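PDB 4UU4: periplasmic lipopolysaccharide transport protein LPTH from Pseudomonas aeruginosa, which binds lipopolysaccharide and is required for its passage from the inner to the outer membrane, possibly as part of a bridge across the periplasm. Local coordinates for residues I33-S39 with Y51-V57; L64-T70 with V82-K87; N116-D122 with E136-T142; F133-K137 with A149-T153. One frame throughout, in Å; residues are numbered along the deposited sequence.

Contact 1. Residues I33-S39 with Y51-V57; sequences IRVQADS and YRGDVVV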
loop_
_atom_site.group_PDB
_atom_site.type_symbol
_atom_site.label_atom_id
_atom_site.label_comp_id
_atom_site.label_asym_id
_atom_site.label_seq_id
_atom_site.Cartn_x
_atom_site.Cartn_y
_atom_site.Cartn_z
ATOM N N ILE A 33 9.401 -10.325 6.281
ATOM C CA ILE A 33 8.122 -9.666 6.513
ATOM C C ILE A 33 7.550 -10.094 7.859
ATOM O O ILE A 33 7.261 -11.271 8.061
ATOM C CB ILE A 33 7.097 -10.052 5.425
ATOM C CG1 ILE A 33 7.661 -9.794 4.027
ATOM C CG2 ILE A 33 5.781 -9.309 5.630
ATOM C CD1 ILE A 33 6.770 -10.315 2.929
ATOM N N ARG A 34 7.391 -9.155 8.786
ATOM C CA ARG A 34 6.741 -9.483 10.054
ATOM C C ARG A 34 5.303 -8.970 10.089
ATOM O O ARG A 34 5.023 -7.868 9.632
ATOM C CB ARG A 34 7.553 -9.005 11.271
ATOM C CG ARG A 34 8.458 -7.808 11.032
ATOM C CD ARG A 34 9.662 -7.801 11.982
ATOM N NE ARG A 34 10.439 -9.038 11.895
ATOM C CZ ARG A 34 11.687 -9.177 12.336
ATOM N NH1 ARG A 34 12.322 -8.155 12.896
ATOM N NH2 ARG A 34 12.309 -10.344 12.211
ATOM N N VAL A 35 4.388 -9.790 10.598
ATOM C CA VAL A 35 2.990 -9.383 10.697
ATOM C C VAL A 35 2.495 -9.493 12.138
ATOM O O VAL A 35 2.789 -10.459 12.840
ATOM C CB VAL A 35 2.067 -10.202 9.763
ATOM C CG1 VAL A 35 0.770 -9.450 9.511
ATOM C CG2 VAL A 35 2.757 -10.504 8.448
ATOM N N GLN A 36 1.751 -8.486 12.572
ATOM C CA GLN A 36 1.189 -8.459 13.908
ATOM C C GLN A 36 -0.311 -8.236 13.780
ATOM O O GLN A 36 -0.744 -7.245 13.187
ATOM C CB GLN A 36 1.825 -7.334 14.728
ATOM C CG GLN A 36 1.361 -7.270 16.173
ATOM C CD GLN A 36 1.402 -5.862 16.734
ATOM O OE1 GLN A 36 1.453 -4.883 15.986
ATOM N NE2 GLN A 36 1.373 -5.752 18.060
ATOM N N ALA A 37 -1.101 -9.166 14.314
ATOM C CA ALA A 37 -2.552 -9.029 14.274
ATOM C C ALA A 37 -3.233 -9.635 15.492
ATOM O O ALA A 37 -2.575 -10.112 16.417
ATOM C CB ALA A 37 -3.113 -9.638 12.996
ATOM N N ASP A 38 -4.562 -9.592 15.480
ATOM C CA ASP A 38 -5.376 -10.255 16.488
ATOM C C ASP A 38 -5.589 -11.711 16.109
ATOM O O ASP A 38 -5.633 -12.585 16.974
ATOM C CB ASP A 38 -6.733 -9.565 16.626
ATOM C CG ASP A 38 -6.639 -8.241 17.340
ATOM O OD1 ASP A 38 -5.638 -8.022 18.049
ATOM O OD2 ASP A 38 -7.568 -7.420 17.197
ATOM N N SER A 39 -5.733 -11.968 14.813
ATOM C CA SER A 39 -5.958 -13.330 14.338
ATOM C C SER A 39 -5.371 -13.546 12.947
ATOM O O SER A 39 -5.120 -12.590 12.210
ATOM C CB SER A 39 -7.452 -13.679 14.356
ATOM O OG SER A 39 -8.188 -12.917 13.414
ATOM N N TYR A 51 -5.068 -12.001 7.750
ATOM C CA TYR A 51 -4.849 -11.482 9.091
ATOM C C TYR A 51 -5.889 -10.412 9.432
ATOM O O TYR A 51 -6.198 -9.547 8.607
ATOM C CB TYR A 51 -3.448 -10.875 9.193
ATOM C CG TYR A 51 -2.334 -11.779 8.713
ATOM C CD1 TYR A 51 -1.981 -11.829 7.370
ATOM C CD2 TYR A 51 -1.620 -12.572 9.608
ATOM C CE1 TYR A 51 -0.959 -12.651 6.929
ATOM C CE2 TYR A 51 -0.597 -13.399 9.177
ATOM C CZ TYR A 51 -0.273 -13.434 7.838
ATOM O OH TYR A 51 0.743 -14.254 7.406
ATOM N N ARG A 52 -6.421 -10.475 10.653
ATOM C CA ARG A 52 -7.462 -9.541 11.084
ATOM C C ARG A 52 -7.151 -8.926 12.446
ATOM O O ARG A 52 -6.517 -9.563 13.297
ATOM C CB ARG A 52 -8.821 -10.243 11.156
ATOM C CG ARG A 52 -9.295 -10.870 9.857
ATOM C CD ARG A 52 -10.696 -11.445 10.020
ATOM N NE ARG A 52 -10.993 -12.479 9.032
ATOM C CZ ARG A 52 -10.531 -13.725 9.098
ATOM N NH1 ARG A 52 -9.740 -14.090 10.098
ATOM N NH2 ARG A 52 -10.852 -14.605 8.159
ATOM N N GLY A 53 -7.606 -7.687 12.641
ATOM C CA GLY A 53 -7.511 -7.011 13.926
ATOM C C GLY A 53 -6.268 -6.159 14.109
ATOM O O GLY A 53 -5.241 -6.651 14.579
ATOM N N ASP A 54 -6.368 -4.878 13.752
ATOM C CA ASP A 54 -5.248 -3.940 13.849
ATOM C C ASP A 54 -3.989 -4.495 13.201
ATOM O O ASP A 54 -2.912 -4.462 13.793
ATOM C CB ASP A 54 -4.945 -3.577 15.307
ATOM C CG ASP A 54 -6.016 -2.713 15.932
ATOM O OD1 ASP A 54 -6.185 -1.557 15.487
ATOM O OD2 ASP A 54 -6.677 -3.188 16.885
ATOM N N VAL A 55 -4.132 -5.009 11.986
ATOM C CA VAL A 55 -3.032 -5.657 11.290
ATOM C C VAL A 55 -1.919 -4.682 10.920
ATOM O O VAL A 55 -2.167 -3.613 10.334
ATOM C CB VAL A 55 -3.534 -6.358 10.026
ATOM C CG1 VAL A 55 -2.482 -7.316 9.495
ATOM C CG2 VAL A 55 -4.828 -7.083 10.327
ATOM N N VAL A 56 -0.696 -5.066 11.286
ATOM C CA VAL A 56 0.512 -4.327 10.950
ATOM C C VAL A 56 1.525 -5.258 10.292
ATOM O O VAL A 56 2.069 -6.145 10.940
ATOM C CB VAL A 56 1.182 -3.733 12.206
ATOM C CG1 VAL A 56 2.306 -2.780 11.808
ATOM C CG2 VAL A 56 0.163 -3.029 13.076
ATOM N N VAL A 57 1.782 -5.057 9.005
ATOM C CA VAL A 57 2.839 -5.793 8.320
ATOM C C VAL A 57 4.019 -4.874 7.991
ATOM O O VAL A 57 3.852 -3.833 7.363
ATOM C CB VAL A 57 2.317 -6.530 7.050
ATOM C CG1 VAL A 57 0.947 -6.000 6.622
ATOM C CG2 VAL A 57 3.339 -6.464 5.911
HETATM O O HOH W 1 -6.220 -5.119 19.219
#

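Contact 2. Residues L64-T70 with V82-K87; sequences LTGNTVT and VTSVGK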
loop_
_atom_site.group_PDB
_atom_site.type_symbol
_atom_site.label_atom_id
_atom_site.label_comp_id
_atom_site.label_asym_id
_atom_site.label_seq_id
_atom_site.Cartn_x
_atom_site.Cartn_y
_atom_site.Cartn_z
ATOM N N LEU A 64 2.566 -1.591 6.199
ATOM C CA LEU A 64 1.178 -1.647 5.771
ATOM C C LEU A 64 0.346 -1.841 7.022
ATOM O O LEU A 64 0.688 -2.658 7.870
ATOM C CB LEU A 64 0.953 -2.829 4.826
ATOM C CG LEU A 64 0.472 -2.546 3.403
ATOM C CD1 LEU A 64 -0.685 -1.550 3.401
ATOM C CD2 LEU A 64 1.622 -2.061 2.540
ATOM N N THR A 65 -0.737 -1.083 7.155
ATOM C CA THR A 65 -1.670 -1.320 8.252
ATOM C C THR A 65 -3.067 -1.541 7.699
ATOM O O THR A 65 -3.320 -1.285 6.524
ATOM C CB THR A 65 -1.703 -0.168 9.277
ATOM O OG1 THR A 65 -2.347 0.973 8.702
ATOM C CG2 THR A 65 -0.300 0.203 9.729
ATOM N N GLY A 66 -3.968 -2.036 8.539
ATOM C CA GLY A 66 -5.338 -2.231 8.096
ATOM C C GLY A 66 -6.195 -3.014 9.065
ATOM O O GLY A 66 -5.711 -3.502 10.081
ATOM N N ASN A 67 -7.483 -3.112 8.752
ATOM C CA ASN A 67 -8.395 -3.945 9.507
ATOM C C ASN A 67 -8.246 -5.380 9.043
ATOM O O ASN A 67 -8.249 -6.310 9.848
ATOM C CB ASN A 67 -9.833 -3.480 9.311
ATOM C CG ASN A 67 -10.040 -2.064 9.774
ATOM O OD1 ASN A 67 -10.665 -1.256 9.083
ATOM N ND2 ASN A 67 -9.507 -1.745 10.945
ATOM N N THR A 68 -8.101 -5.552 7.732
ATOM C CA THR A 68 -7.956 -6.890 7.179
ATOM C C THR A 68 -6.900 -6.934 6.084
ATOM O O THR A 68 -6.965 -6.177 5.108
ATOM C CB THR A 68 -9.284 -7.408 6.609
ATOM O OG1 THR A 68 -10.330 -7.201 7.565
ATOM C CG2 THR A 68 -9.176 -8.890 6.264
ATOM N N VAL A 69 -5.938 -7.838 6.244
ATOM C CA VAL A 69 -4.849 -7.968 5.284
ATOM C C VAL A 69 -4.744 -9.383 4.718
ATOM O O VAL A 69 -4.775 -10.358 5.451
ATOM C CB VAL A 69 -3.510 -7.539 5.912
ATOM C CG1 VAL A 69 -2.360 -7.757 4.940
ATOM C CG2 VAL A 69 -3.579 -6.075 6.323
ATOM N N THR A 70 -4.638 -9.490 3.401
ATOM C CA THR A 70 -4.454 -10.784 2.765
ATOM C C THR A 70 -3.125 -10.828 2.023
ATOM O O THR A 70 -2.819 -9.928 1.243
ATOM C CB THR A 70 -5.583 -11.095 1.768
ATOM O OG1 THR A 70 -6.848 -11.043 2.437
ATOM C CG2 THR A 70 -5.386 -12.478 1.165
ATOM N N VAL A 82 0.263 -8.023 -1.288
ATOM C CA VAL A 82 -0.276 -7.820 0.048
ATOM C C VAL A 82 -1.418 -6.813 -0.036
ATOM O O VAL A 82 -1.182 -5.623 -0.222
ATOM C CB VAL A 82 0.807 -7.258 0.991
ATOM C CG1 VAL A 82 0.230 -6.972 2.369
ATOM C CG2 VAL A 82 1.984 -8.217 1.078
ATOM N N THR A 83 -2.654 -7.279 0.098
ATOM C CA THR A 83 -3.798 -6.379 0.020
ATOM C C THR A 83 -4.318 -6.023 1.407
ATOM O O THR A 83 -4.694 -6.901 2.178
ATOM C CB THR A 83 -4.948 -6.984 -0.801
ATOM O OG1 THR A 83 -4.463 -7.385 -2.086
ATOM C CG2 THR A 83 -6.061 -5.969 -0.983
ATOM N N SER A 84 -4.337 -4.728 1.716
ATOM C CA SER A 84 -4.865 -4.232 2.981
ATOM C C SER A 84 -6.155 -3.429 2.804
ATOM O O SER A 84 -6.331 -2.706 1.816
ATOM C CB SER A 84 -3.821 -3.379 3.705
ATOM O OG SER A 84 -4.311 -2.921 4.955
ATOM N N VAL A 85 -7.045 -3.568 3.785
ATOM C CA VAL A 85 -8.310 -2.840 3.816
ATOM C C VAL A 85 -8.554 -2.267 5.212
ATOM O O VAL A 85 -8.491 -2.996 6.216
ATOM C CB VAL A 85 -9.496 -3.753 3.432
ATOM C CG1 VAL A 85 -10.817 -3.123 3.849
ATOM C CG2 VAL A 85 -9.475 -4.067 1.938
ATOM N N GLY A 86 -8.822 -0.964 5.261
ATOM C CA GLY A 86 -9.098 -0.258 6.503
ATOM C C GLY A 86 -9.923 1.004 6.277
ATOM O O GLY A 86 -10.540 1.163 5.223
ATOM N N LYS A 87 -9.943 1.896 7.269
ATOM C CA LYS A 87 -10.635 3.181 7.137
ATOM C C LYS A 87 -9.776 4.382 7.552
ATOM O O LYS A 87 -10.045 5.006 8.579
ATOM C CB LYS A 87 -11.917 3.196 7.978
ATOM C CG LYS A 87 -12.603 1.851 8.182
ATOM C CD LYS A 87 -13.610 1.553 7.086
ATOM C CE LYS A 87 -14.507 0.391 7.476
ATOM N NZ LYS A 87 -15.557 0.122 6.457
HETATM O O HOH W 2 -7.624 -7.450 3.051
#

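Contact 3. Residues N116-D122 with E136-T142; sequences NRVVLID and EKIVYDT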
loop_
_atom_site.group_PDB
_atom_site.type_symbol
_atom_site.label_atom_id
_atom_site.label_comp_id
_atom_site.label_asym_id
_atom_site.label_seq_id
_atom_site.Cartn_x
_atom_site.Cartn_y
_atom_site.Cartn_z
ATOM N N ASN A 116 7.179 -4.257 -7.383
ATOM C CA ASN A 116 7.464 -2.962 -6.759
ATOM C C ASN A 116 6.372 -1.938 -7.073
ATOM O O ASN A 116 6.658 -0.839 -7.561
ATOM C CB ASN A 116 8.836 -2.414 -7.174
ATOM C CG ASN A 116 9.987 -3.246 -6.643
ATOM O OD1 ASN A 116 9.903 -3.835 -5.565
ATOM N ND2 ASN A 116 11.077 -3.292 -7.402
ATOM N N ARG A 117 5.122 -2.311 -6.808
ATOM C CA ARG A 117 3.987 -1.450 -7.119
ATOM C C ARG A 117 2.958 -1.409 -6.001
ATOM O O ARG A 117 2.507 -2.442 -5.512
ATOM C CB ARG A 117 3.323 -1.884 -8.428
ATOM C CG ARG A 117 3.399 -0.837 -9.526
ATOM C CD ARG A 117 3.297 -1.463 -10.904
ATOM N NE ARG A 117 4.044 -0.699 -11.902
ATOM C CZ ARG A 117 5.354 -0.814 -12.100
ATOM N NH1 ARG A 117 6.064 -1.658 -11.364
ATOM N NH2 ARG A 117 5.959 -0.086 -13.030
ATOM N N VAL A 118 2.586 -0.201 -5.598
ATOM C CA VAL A 118 1.575 -0.023 -4.566
ATOM C C VAL A 118 0.386 0.754 -5.117
ATOM O O VAL A 118 0.489 1.950 -5.374
ATOM C CB VAL A 118 2.137 0.735 -3.350
ATOM C CG1 VAL A 118 1.137 0.711 -2.215
ATOM C CG2 VAL A 118 3.455 0.125 -2.907
ATOM N N VAL A 119 -0.746 0.077 -5.293
ATOM C CA VAL A 119 -1.934 0.750 -5.813
ATOM C C VAL A 119 -2.971 1.060 -4.730
ATOM O O VAL A 119 -3.452 0.176 -4.024
ATOM C CB VAL A 119 -2.567 -0.005 -7.006
ATOM C CG1 VAL A 119 -2.653 -1.486 -6.714
ATOM C CG2 VAL A 119 -3.936 0.567 -7.339
ATOM N N LEU A 120 -3.282 2.345 -4.611
ATOM C CA LEU A 120 -4.249 2.855 -3.653
ATOM C C LEU A 120 -5.552 3.156 -4.380
ATOM O O LEU A 120 -5.561 3.893 -5.361
ATOM C CB LEU A 120 -3.712 4.135 -3.009
ATOM C CG LEU A 120 -2.265 4.062 -2.508
ATOM C CD1 LEU A 120 -1.408 5.144 -3.143
ATOM C CD2 LEU A 120 -2.211 4.170 -0.998
ATOM N N ILE A 121 -6.646 2.575 -3.905
ATOM C CA ILE A 121 -7.951 2.788 -4.514
ATOM C C ILE A 121 -8.745 3.551 -3.460
ATOM O O ILE A 121 -8.395 3.536 -2.273
ATOM C CB ILE A 121 -8.495 1.496 -5.162
ATOM C CG1 ILE A 121 -7.535 0.995 -6.243
ATOM C CG2 ILE A 121 -9.878 1.718 -5.753
ATOM C CD1 ILE A 121 -8.164 0.007 -7.201
ATOM N N ASP A 122 -9.803 4.220 -3.918
ATOM C CA ASP A 122 -10.877 4.836 -3.094
ATOM C C ASP A 122 -10.612 5.802 -1.948
ATOM O O ASP A 122 -10.654 5.426 -0.781
ATOM C CB ASP A 122 -11.775 3.777 -2.482
ATOM C CG ASP A 122 -13.228 4.198 -2.492
ATOM O OD1 ASP A 122 -13.498 5.386 -2.747
ATOM O OD2 ASP A 122 -14.103 3.336 -2.244
ATOM N N GLU A 136 -8.783 9.286 -7.147
ATOM C CA GLU A 136 -9.603 8.087 -7.081
ATOM C C GLU A 136 -8.701 6.862 -7.012
ATOM O O GLU A 136 -9.028 5.868 -6.356
ATOM C CB GLU A 136 -10.512 7.989 -8.309
ATOM C CG GLU A 136 -11.998 8.042 -8.000
ATOM C CD GLU A 136 -12.852 7.822 -9.234
ATOM O OE1 GLU A 136 -12.399 7.089 -10.139
ATOM O OE2 GLU A 136 -13.970 8.385 -9.304
ATOM N N LYS A 137 -7.564 6.941 -7.693
ATOM C CA LYS A 137 -6.626 5.829 -7.742
ATOM C C LYS A 137 -5.185 6.290 -7.954
ATOM O O LYS A 137 -4.889 7.038 -8.888
ATOM C CB LYS A 137 -7.041 4.849 -8.840
ATOM C CG LYS A 137 -6.015 3.772 -9.136
ATOM C CD LYS A 137 -6.487 2.852 -10.237
ATOM C CE LYS A 137 -5.372 1.930 -10.688
ATOM N NZ LYS A 137 -5.867 0.787 -11.503
ATOM N N ILE A 138 -4.287 5.837 -7.085
ATOM C CA ILE A 138 -2.883 6.224 -7.173
ATOM C C ILE A 138 -1.952 5.018 -7.223
ATOM O O ILE A 138 -1.932 4.204 -6.313
ATOM C CB ILE A 138 -2.465 7.121 -5.994
ATOM C CG1 ILE A 138 -3.215 8.450 -6.037
ATOM C CG2 ILE A 138 -0.974 7.374 -6.028
ATOM C CD1 ILE A 138 -2.805 9.411 -4.949
ATOM N N VAL A 139 -1.175 4.912 -8.293
ATOM C CA VAL A 139 -0.222 3.822 -8.432
ATOM C C VAL A 139 1.185 4.315 -8.103
ATOM O O VAL A 139 1.610 5.357 -8.587
ATOM C CB VAL A 139 -0.265 3.227 -9.846
ATOM C CG1 VAL A 139 0.586 1.969 -9.919
ATOM C CG2 VAL A 139 -1.700 2.923 -10.233
ATOM N N TYR A 140 1.907 3.562 -7.280
ATOM C CA TYR A 140 3.213 4.002 -6.802
ATOM C C TYR A 140 4.323 2.975 -7.015
ATOM O O TYR A 140 4.373 1.942 -6.342
ATOM C CB TYR A 140 3.127 4.405 -5.327
ATOM C CG TYR A 140 4.443 4.840 -4.725
ATOM C CD1 TYR A 140 5.239 5.786 -5.352
ATOM C CD2 TYR A 140 4.882 4.316 -3.521
ATOM C CE1 TYR A 140 6.439 6.187 -4.801
ATOM C CE2 TYR A 140 6.079 4.711 -2.961
ATOM C CZ TYR A 140 6.853 5.644 -3.604
ATOM O OH TYR A 140 8.049 6.035 -3.045
ATOM N N ASP A 141 5.207 3.270 -7.963
ATOM C CA ASP A 141 6.419 2.489 -8.156
ATOM C C ASP A 141 7.388 2.851 -7.038
ATOM O O ASP A 141 7.778 4.004 -6.903
ATOM C CB ASP A 141 7.031 2.799 -9.524
ATOM C CG ASP A 141 8.174 1.866 -9.887
ATOM O OD1 ASP A 141 9.086 1.668 -9.056
ATOM O OD2 ASP A 141 8.161 1.328 -11.014
ATOM N N THR A 142 7.767 1.866 -6.233
ATOM C CA THR A 142 8.665 2.109 -5.108
ATOM C C THR A 142 10.129 2.134 -5.540
ATOM O O THR A 142 10.997 2.585 -4.791
ATOM C CB THR A 142 8.492 1.043 -4.007
ATOM O OG1 THR A 142 8.821 -0.248 -4.534
ATOM C CG2 THR A 142 7.060 1.028 -3.490
#

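Contact 4. Residues F133-K137 with A149-T153; sequences FEGEK and AGRAT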
loop_
_atom_site.group_PDB
_atom_site.type_symbol
_atom_site.label_atom_id
_atom_site.label_comp_id
_atom_site.label_asym_id
_atom_site.label_seq_id
_atom_site.Cartn_x
_atom_site.Cartn_y
_atom_site.Cartn_z
ATOM N N PHE A 133 -1.063 14.625 -2.430
ATOM C CA PHE A 133 -1.619 14.071 -3.651
ATOM C C PHE A 133 -2.943 13.405 -3.311
ATOM O O PHE A 133 -3.011 12.640 -2.359
ATOM C CB PHE A 133 -0.682 12.980 -4.155
ATOM C CG PHE A 133 0.012 13.308 -5.435
ATOM C CD1 PHE A 133 -0.679 13.311 -6.631
ATOM C CD2 PHE A 133 1.370 13.575 -5.449
ATOM C CE1 PHE A 133 -0.036 13.598 -7.819
ATOM C CE2 PHE A 133 2.019 13.861 -6.633
ATOM C CZ PHE A 133 1.317 13.874 -7.819
ATOM N N GLU A 134 -3.990 13.677 -4.085
ATOM C CA GLU A 134 -5.283 13.029 -3.861
ATOM C C GLU A 134 -5.939 12.623 -5.170
ATOM O O GLU A 134 -5.861 13.350 -6.158
ATOM C CB GLU A 134 -6.221 13.931 -3.057
ATOM C CG GLU A 134 -6.119 13.747 -1.553
ATOM C CD GLU A 134 -6.788 14.865 -0.781
ATOM O OE1 GLU A 134 -6.509 16.044 -1.085
ATOM O OE2 GLU A 134 -7.582 14.571 0.135
ATOM N N GLY A 135 -6.583 11.460 -5.170
ATOM C CA GLY A 135 -7.188 10.919 -6.373
ATOM C C GLY A 135 -8.054 9.702 -6.118
ATOM O O GLY A 135 -8.074 9.156 -5.013
ATOM N N GLU A 136 -8.783 9.286 -7.147
ATOM C CA GLU A 136 -9.603 8.087 -7.081
ATOM C C GLU A 136 -8.701 6.862 -7.012
ATOM O O GLU A 136 -9.028 5.868 -6.356
ATOM C CB GLU A 136 -10.512 7.989 -8.309
ATOM C CG GLU A 136 -11.998 8.042 -8.000
ATOM C CD GLU A 136 -12.852 7.822 -9.234
ATOM O OE1 GLU A 136 -12.399 7.089 -10.139
ATOM O OE2 GLU A 136 -13.970 8.385 -9.304
ATOM N N LYS A 137 -7.564 6.941 -7.693
ATOM C CA LYS A 137 -6.626 5.829 -7.742
ATOM C C LYS A 137 -5.185 6.290 -7.954
ATOM O O LYS A 137 -4.889 7.038 -8.888
ATOM C CB LYS A 137 -7.041 4.849 -8.840
ATOM C CG LYS A 137 -6.015 3.772 -9.136
ATOM C CD LYS A 137 -6.487 2.852 -10.237
ATOM C CE LYS A 137 -5.372 1.930 -10.688
ATOM N NZ LYS A 137 -5.867 0.787 -11.503
ATOM N N ALA A 149 -1.486 9.211 -10.763
ATOM C CA ALA A 149 -2.764 9.529 -10.145
ATOM C C ALA A 149 -3.835 9.658 -11.219
ATOM O O ALA A 149 -3.606 10.265 -12.262
ATOM C CB ALA A 149 -2.661 10.807 -9.338
ATOM N N GLY A 150 -5.002 9.080 -10.964
ATOM C CA GLY A 150 -6.068 9.099 -11.944
ATOM C C GLY A 150 -7.333 8.468 -11.416
ATOM O O GLY A 150 -7.528 8.377 -10.211
ATOM N N ARG A 151 -8.196 8.033 -12.324
ATOM C CA ARG A 151 -9.458 7.428 -11.935
ATOM C C ARG A 151 -9.318 5.922 -11.802
ATOM O O ARG A 151 -8.434 5.309 -12.401
ATOM C CB ARG A 151 -10.551 7.757 -12.953
ATOM C CG ARG A 151 -10.806 9.235 -13.127
ATOM C CD ARG A 151 -12.219 9.474 -13.598
ATOM N NE ARG A 151 -13.187 9.000 -12.618
ATOM C CZ ARG A 151 -14.503 9.063 -12.775
ATOM N NH1 ARG A 151 -15.017 9.585 -13.878
ATOM N NH2 ARG A 151 -15.307 8.605 -11.824
ATOM N N ALA A 152 -10.203 5.331 -11.011
ATOM C CA ALA A 152 -10.211 3.890 -10.826
ATOM C C ALA A 152 -11.020 3.227 -11.935
ATOM O O ALA A 152 -12.230 3.067 -11.815
ATOM C CB ALA A 152 -10.781 3.545 -9.465
ATOM N N THR A 153 -10.356 2.851 -13.023
ATOM C CA THR A 153 -11.040 2.204 -14.139
ATOM C C THR A 153 -11.451 0.776 -13.811
ATOM O O THR A 153 -10.633 -0.141 -13.868
ATOM C CB THR A 153 -10.157 2.145 -15.399
ATOM O OG1 THR A 153 -8.924 1.482 -15.086
ATOM C CG2 THR A 153 -9.863 3.543 -15.937
HETATM O O HOH W 3 -9.173 10.881 -9.402
HETATM O O HOH W 4 -14.070 5.465 -12.489
#

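Contact 1. Residues I33-S39 with Y51-V57
At this end of the beta-jellyroll a classic beta bulge sets Asp38 and Ser39 together against Arg52, where both segments pass from one sheet to the other. Arg52 O is the shared acceptor: Asp38 N and Ser39 N each reach it at 2.9 Å, the serine bond being the straighter (150° at the hydrogen). Arg52 N returns a bond to Ser39 O, and beyond the corner Gln36 and Val56 exchange a pair of backbone bonds. On the inner side, CG1 of Val35 sits over the centre of the Tyr51 ring, 4.0 Å from its centroid and 13° off the normal, a CH-pi contact. Val35 holds that methyl anti to its backbone N (chi1 -159°), and the same atom also packs 3.9 Å from Val55 CG1. Ala37 CB touches both Tyr51 CB and Val55 CG2. At the outer rim Asp38 OD2 and Asp54 OD2 stand 4.3 Å apart, and a water lies within bonding distance of Asp38 OD1 and Asp54 OD2. Two carboxylates so close would probably raise each other's pKa, an effect that the water and the exposed setting may soften, while the valines and the tyrosine keep the inner side apolar.

Contact 2. Residues L64-T70 with V82-K87
Leu64 CD1 meets Ser84 CB at 3.6 Å, and Val69 CG2 comes to 3.5 Å from Ser84 OG. Further along, Val69 CG1 touches Val82 CG1 at 3.7 Å. Within this apolar packing Ser84 OG lies anti to the serine's backbone N (chi1 -178°), which points it at Thr65 O of the facing strand; the modelled distance is too short to trust, so a hydrogen bond is plausible but doubtful in detail. What holds Ser84 here is the antiparallel hairpin of strands 68-72 and 81-85, with Thr70 and Thr83 bonded both ways through their backbones. Next to it comes a classic beta bulge, Asn67 and Thr68 both facing Val85: Val85 O accepts from Asn67 N at 2.7 Å and from Thr68 N at 3.0 Å, the second bond straighter (164°) and in the carbonyl plane. The bulge falls where the chain leaves strand 62-66 of one jellyroll sheet for strand 68-72 of the other. Asn67 turns its amide OD1 over the Gly86 backbone, 3.2 Å from Gly86 CA. Further out, Leu64 also packs on Tyr91, Ile109 and Tyr111, and Val69 on Val55 and Val57.

Contact 3. Residues N116-D122 with E136-T142
Leu120 reaches over the Ile138 residue that pairs with it. Its CB lies 3.8 Å from Ile138 O, CG stays equally close to that oxygen, and at the tip CD1 also lies over it, 3.3 Å away, and packs 3.6 Å from Ile138 CB. CG stands anti to the leucine's carbonyl carbon (chi1 -48°), directing the branch along the neighbouring strand. Underneath, Leu120 N and Ile138 O make a nearly straight backbone bond (178°), returned from Ile138 N to Leu120 O. On the same face Val118 CG2 meets Thr142 CG2 at 3.8 Å, the two side chains crossing at about a right angle. At one end of the other face lies a charged pair: the Asp141 carboxylate comes over one face of the Arg117 guanidinium, steeply turned to it (67°), with Arg117 NH2 3.3 Å from Asp141 OD2. No N-H points at that oxygen, leaving the salt bridge purely electrostatic; Asp141 OD1 is meanwhile held by the backbone N atoms of Gln143 and Arg144. Strands 117-121 and 137-141 are antiparallel neighbours in one jellyroll sheet, between strands 109-112 and 147-150. Tyr111 and Ile109 flank Val118 and Leu120, while Tyr91 of the facing sheet packs on Val118, Tyr140 and Thr142.

Contact 4. Residues F133-K137 with A149-T153
Glu136 OE1 is gripped by two donors of the other segment, Ala152 N at 2.9 Å and Arg151 NE at 3.2 Å. The amide uses the anti lone pair and comes in straight (163°), whereas Arg151 NE approaches from above the carboxylate plane. Arg151 NH2 takes the second oxygen, Glu136 OE2, at 2.9 Å on its syn lone pair. The arginine therefore holds the acid side-on, one nitrogen to each oxygen, although the two flat groups are turned 58° to each other. A bend at chi3 (62°) turns the guanidinium so that NE and NH2 face the acid. Glu136 OE2 also accepts from Arg161 N, so the buried carboxylate takes four bonds from three residues and probably stays ionised. Beside it the backbones pair at Lys137 and Gly150: Lys137 N donates to Gly150 O, and Gly150 N to Lys137 O, both at 2.9 Å. A water bridges Glu136 N and Gly150 O. The aliphatic part of Lys137 lies along Ala152, with CB atoms 4.0 Å apart; at the other end Ala149 CB meets Phe133 CE1 at 4.1 Å, though the Phe133 ring is itself poorly ordered, so this contact is less certain. This is a corner of the beta-jellyroll: at Glu136 the chain leaves strand 131-135 of one sheet and enters strand 137-141 of the other, beside edge strand 147-150.

Contacts 1, 2 and 3 come in series, and contact 4 begins on the segment where contact 3 ends. Contact 1 lies at one end, where strands 34-36 and 39-43 are edges of the two sheets, and contact 4 is about 27 Å away between centres, across the chain's centre. Contacts 1 and 2, with centres about 9 Å apart, touch through strand pairs in both sheets. Contacts 3 and 4 are as close and share Glu136 and Lys137. Contacts 2 and 3 do not touch, with nearest atoms about 6 Å apart. Chain corners in all four contacts carry the backbone from sheet to sheet, forming one elongated jellyroll, consistent with carrying lipopolysaccharide across the periplasm.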